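Local coordinates for F420-reducing hydrogenase, subunit beta (PDB 4OMF), which is the flavin- and iron-sulfur-binding subunit of a hydrogenase that reduces coenzyme F420 with hydrogen, and probably passes electrons to F420, at residues L3-R13 against P213-D224. Residues are numbered along the deposited sequence; the frame is centred on the assembly and turned at random. Where two conformers were deposited one is given.
Sequences LGTYKEIVSAR and PDGWSTVITRTD
The carbonyl O of L3 is gripped end-on by both terminal nitrogens of R222, with NH1 to O at 2.9 Å and NH2 to O at 3.1 Å. NH1 also bonds the O of T5, 2.8 Å away, approaching from above that carbonyl plane. L3 O and T5 O both lie at the edge of the guanidinium, while I220 CG2 covers one of its faces. S206 takes NE and V199 takes NH2 as well, which fixes the rotation of the group. A leucine in place of R222 would probably leave the carbonyls of L3 and T5 without these donors and set the loop before the strand free to shift.

From E8 to A12 the chain pairs antiparallel with S217–T221. V10 and V219 form a hydrogen-bonded pair, with V219 N to V10 O at 2.8 Å and nearly straight. I9 and I220 lie side by side, CG1 against CG1. K7 NZ makes a salt bridge to D224 OD1 at 3.3 Å, and the hydrogen bond within it is weak.

At the other end, in the conformer given, R13 NH1 lies 2.6 Å from G215 O, but a second conformer makes this bond doubtful. R13 CB sits over the six-membered ring of W216 in a CH-pi contact, 3.8 Å from the centroid.

S217 touches the FAD. These two strands are inner members of the mixed sheet, between strands 205-208 and 239-243. F230 of helix 224-235 packs on V10 and V219, and helix 251-275 meets L3, I9 and T218 on the other face.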
loop_
_atom_site.group_PDB
_atom_site.type_symbol
_atom_site.label_atom_id
_atom_site.label_comp_id
_atom_site.label_asym_id
_atom_site.label_seq_id
_atom_site.Cartn_x
_atom_site.Cartn_y
_atom_site.Cartn_z
ATOM N N LEU C 3 -0.913 -37.498 20.475
ATOM C CA LEU C 3 0.116 -37.641 19.459
ATOM C C LEU C 3 -0.469 -37.606 18.057
ATOM O O LEU C 3 0.250 -37.777 17.088
ATOM C CB LEU C 3 0.903 -38.944 19.658
ATOM C CG LEU C 3 1.889 -39.043 20.838
ATOM C CD1 LEU C 3 2.702 -40.329 20.754
ATOM C CD2 LEU C 3 2.824 -37.831 20.887
ATOM N N GLY C 4 -1.773 -37.373 17.950
ATOM C CA GLY C 4 -2.417 -37.374 16.657
ATOM C C GLY C 4 -2.607 -38.792 16.149
ATOM O O GLY C 4 -2.363 -39.762 16.865
ATOM N N THR C 5 -3.053 -38.902 14.905
ATOM C CA THR C 5 -3.338 -40.183 14.291
ATOM C C THR C 5 -2.043 -40.729 13.718
ATOM O O THR C 5 -1.313 -39.992 13.042
ATOM C CB THR C 5 -4.402 -40.031 13.197
ATOM O OG1 THR C 5 -5.595 -39.491 13.783
ATOM C CG2 THR C 5 -4.709 -41.370 12.537
ATOM N N TYR C 6 -1.726 -41.993 14.012
ATOM C CA TYR C 6 -0.516 -42.595 13.438
ATOM C C TYR C 6 -0.643 -44.093 13.182
ATOM O O TYR C 6 -1.542 -44.748 13.697
ATOM C CB TYR C 6 0.698 -42.349 14.339
ATOM C CG TYR C 6 0.560 -42.877 15.745
ATOM C CD1 TYR C 6 0.134 -42.048 16.782
ATOM C CD2 TYR C 6 0.872 -44.192 16.045
ATOM C CE1 TYR C 6 0.011 -42.523 18.077
ATOM C CE2 TYR C 6 0.736 -44.685 17.343
ATOM C CZ TYR C 6 0.309 -43.841 18.348
ATOM O OH TYR C 6 0.189 -44.308 19.628
ATOM N N LYS C 7 0.285 -44.627 12.400
ATOM C CA LYS C 7 0.272 -46.049 12.058
ATOM C C LYS C 7 1.293 -46.806 12.878
ATOM O O LYS C 7 1.020 -47.892 13.398
ATOM C CB LYS C 7 0.541 -46.239 10.562
ATOM C CG LYS C 7 -0.617 -45.805 9.665
ATOM C CD LYS C 7 -0.312 -46.019 8.187
ATOM C CE LYS C 7 -1.405 -45.420 7.313
ATOM N NZ LYS C 7 -2.699 -46.121 7.463
ATOM N N GLU C 8 2.481 -46.229 13.006
ATOM C CA GLU C 8 3.535 -46.864 13.790
ATOM C C GLU C 8 4.497 -45.827 14.352
ATOM O O GLU C 8 4.701 -44.788 13.743
ATOM C CB GLU C 8 4.298 -47.880 12.938
ATOM C CG GLU C 8 5.223 -48.765 13.770
ATOM C CD GLU C 8 5.733 -49.970 13.008
ATOM O OE1 GLU C 8 5.314 -50.156 11.848
ATOM O OE2 GLU C 8 6.549 -50.732 13.575
ATOM N N ILE C 9 5.061 -46.112 15.526
ATOM C CA ILE C 9 6.111 -45.288 16.115
ATOM C C ILE C 9 7.334 -46.156 16.402
ATOM O O ILE C 9 7.217 -47.193 17.063
ATOM C CB ILE C 9 5.656 -44.617 17.426
ATOM C CG1 ILE C 9 4.400 -43.768 17.177
ATOM C CG2 ILE C 9 6.794 -43.782 18.006
ATOM C CD1 ILE C 9 3.887 -43.051 18.419
ATOM N N VAL C 10 8.496 -45.727 15.901
ATOM C CA VAL C 10 9.747 -46.445 16.094
ATOM C C VAL C 10 10.858 -45.469 16.476
ATOM O O VAL C 10 10.716 -44.247 16.312
ATOM C CB VAL C 10 10.183 -47.211 14.816
ATOM C CG1 VAL C 10 9.156 -48.310 14.466
ATOM C CG2 VAL C 10 10.411 -46.245 13.624
ATOM N N SER C 11 11.964 -46.018 16.968
ATOM C CA SER C 11 13.205 -45.261 17.093
ATOM C C SER C 11 14.082 -45.610 15.887
ATOM O O SER C 11 14.195 -46.790 15.542
ATOM C CB SER C 11 13.928 -45.596 18.409
ATOM O OG SER C 11 14.891 -44.593 18.714
ATOM N N ALA C 12 14.675 -44.608 15.232
ATOM C CA ALA C 12 15.430 -44.896 14.011
ATOM C C ALA C 12 16.640 -44.003 13.807
ATOM O O ALA C 12 16.744 -42.896 14.361
ATOM C CB ALA C 12 14.505 -44.816 12.765
ATOM N N ARG C 13 17.560 -44.508 12.992
ATOM C CA ARG C 13 18.801 -43.807 12.677
ATOM C C ARG C 13 19.227 -44.150 11.251
ATOM O O ARG C 13 19.123 -45.301 10.823
ATOM C CB ARG C 13 19.891 -44.190 13.689
ATOM C CG ARG C 13 21.284 -43.631 13.439
ATOM C CD ARG C 13 22.153 -43.861 14.674
ATOM N NE ARG C 13 23.565 -43.521 14.492
ATOM C CZ ARG C 13 24.067 -42.287 14.524
ATOM N NH1 ARG C 13 23.276 -41.236 14.704
ATOM N NH2 ARG C 13 25.370 -42.110 14.360
ATOM N N PRO C 213 17.346 -41.905 22.278
ATOM C CA PRO C 213 18.696 -41.547 22.723
ATOM C C PRO C 213 19.438 -40.716 21.680
ATOM O O PRO C 213 18.971 -40.567 20.545
ATOM C CB PRO C 213 19.373 -42.907 22.942
ATOM C CG PRO C 213 18.627 -43.847 22.061
ATOM C CD PRO C 213 17.217 -43.346 21.987
ATOM N N ASP C 214 20.572 -40.153 22.079
ATOM C CA ASP C 214 21.347 -39.275 21.209
ATOM C C ASP C 214 21.738 -39.959 19.902
ATOM O O ASP C 214 22.235 -41.080 19.904
ATOM C CB ASP C 214 22.602 -38.784 21.935
ATOM C CG ASP C 214 22.288 -37.748 23.001
ATOM O OD1 ASP C 214 21.510 -36.817 22.708
ATOM O OD2 ASP C 214 22.806 -37.875 24.130
ATOM N N GLY C 215 21.494 -39.283 18.786
ATOM C CA GLY C 215 21.868 -39.820 17.487
ATOM C C GLY C 215 20.781 -40.690 16.893
ATOM O O GLY C 215 20.943 -41.273 15.813
ATOM N N TRP C 216 19.667 -40.785 17.608
ATOM C CA TRP C 216 18.502 -41.529 17.139
ATOM C C TRP C 216 17.296 -40.616 17.120
ATOM O O TRP C 216 17.303 -39.538 17.742
ATOM C CB TRP C 216 18.218 -42.734 18.034
ATOM C CG TRP C 216 19.231 -43.818 17.928
ATOM C CD1 TRP C 216 20.487 -43.823 18.463
ATOM C CD2 TRP C 216 19.070 -45.070 17.252
ATOM N NE1 TRP C 216 21.122 -45.004 18.158
ATOM C CE2 TRP C 216 20.274 -45.789 17.417
ATOM C CE3 TRP C 216 18.027 -45.655 16.519
ATOM C CZ2 TRP C 216 20.462 -47.064 16.881
ATOM C CZ3 TRP C 216 18.219 -46.925 15.985
ATOM C CH2 TRP C 216 19.430 -47.612 16.170
ATOM N N SER C 217 16.263 -41.038 16.400
ATOM C CA SER C 217 15.042 -40.230 16.250
ATOM C C SER C 217 13.790 -41.044 16.520
ATOM O O SER C 217 13.744 -42.229 16.200
ATOM C CB SER C 217 14.924 -39.655 14.842
ATOM O OG SER C 217 15.934 -38.714 14.565
ATOM N N THR C 218 12.764 -40.386 17.054
ATOM C CA THR C 218 11.447 -40.991 17.211
ATOM C C THR C 218 10.621 -40.672 15.969
ATOM O O THR C 218 10.380 -39.500 15.653
ATOM C CB THR C 218 10.750 -40.480 18.475
ATOM O OG1 THR C 218 11.593 -40.726 19.613
ATOM C CG2 THR C 218 9.408 -41.160 18.660
ATOM N N VAL C 219 10.230 -41.724 15.249
ATOM C CA VAL C 219 9.618 -41.590 13.923
ATOM C C VAL C 219 8.178 -42.086 13.935
ATOM O O VAL C 219 7.919 -43.261 14.180
ATOM C CB VAL C 219 10.400 -42.396 12.859
ATOM C CG1 VAL C 219 9.768 -42.235 11.478
ATOM C CG2 VAL C 219 11.858 -41.969 12.828
ATOM N N ILE C 220 7.259 -41.181 13.646
ATOM C CA ILE C 220 5.832 -41.479 13.664
ATOM C C ILE C 220 5.317 -41.495 12.228
ATOM O O ILE C 220 5.309 -40.449 11.581
ATOM C CB ILE C 220 5.070 -40.409 14.464
ATOM C CG1 ILE C 220 5.531 -40.387 15.925
ATOM C CG2 ILE C 220 3.571 -40.660 14.385
ATOM C CD1 ILE C 220 5.047 -39.154 16.680
ATOM N N THR C 221 4.924 -42.661 11.708
ATOM C CA THR C 221 4.338 -42.689 10.364
ATOM C C THR C 221 2.833 -42.488 10.491
ATOM O O THR C 221 2.222 -42.976 11.434
ATOM C CB THR C 221 4.640 -44.006 9.593
ATOM O OG1 THR C 221 4.251 -45.123 10.381
ATOM C CG2 THR C 221 6.128 -44.120 9.290
ATOM N N ARG C 222 2.237 -41.755 9.553
ATOM C CA ARG C 222 0.843 -41.362 9.690
ATOM C C ARG C 222 -0.021 -41.690 8.468
ATOM O O ARG C 222 -1.028 -42.396 8.588
ATOM C CB ARG C 222 0.745 -39.852 9.994
ATOM C CG ARG C 222 1.561 -39.376 11.201
ATOM C CD ARG C 222 1.263 -37.902 11.550
ATOM N NE ARG C 222 2.041 -37.443 12.710
ATOM C CZ ARG C 222 1.662 -37.597 13.976
ATOM N NH1 ARG C 222 0.506 -38.202 14.276
ATOM N NH2 ARG C 222 2.441 -37.143 14.954
ATOM N N THR C 223 0.334 -41.174 7.301
ATOM C CA THR C 223 -0.492 -41.378 6.110
ATOM C C THR C 223 -0.008 -42.607 5.344
ATOM O O THR C 223 1.077 -43.115 5.623
ATOM C CB THR C 223 -0.439 -40.180 5.186
ATOM O OG1 THR C 223 0.922 -40.004 4.771
ATOM C CG2 THR C 223 -0.924 -38.910 5.886
ATOM N N ASP C 224 -0.797 -43.084 4.378
ATOM C CA ASP C 224 -0.356 -44.202 3.541
ATOM C C ASP C 224 0.999 -43.898 2.882
ATOM O O ASP C 224 1.887 -44.754 2.852
ATOM C CB ASP C 224 -1.400 -44.537 2.459
ATOM C CG ASP C 224 -2.699 -45.102 3.039
ATOM O OD1 ASP C 224 -2.731 -45.442 4.242
ATOM O OD2 ASP C 224 -3.690 -45.217 2.278
HETATM O O HOH W 1 7.185 -45.422 12.456
#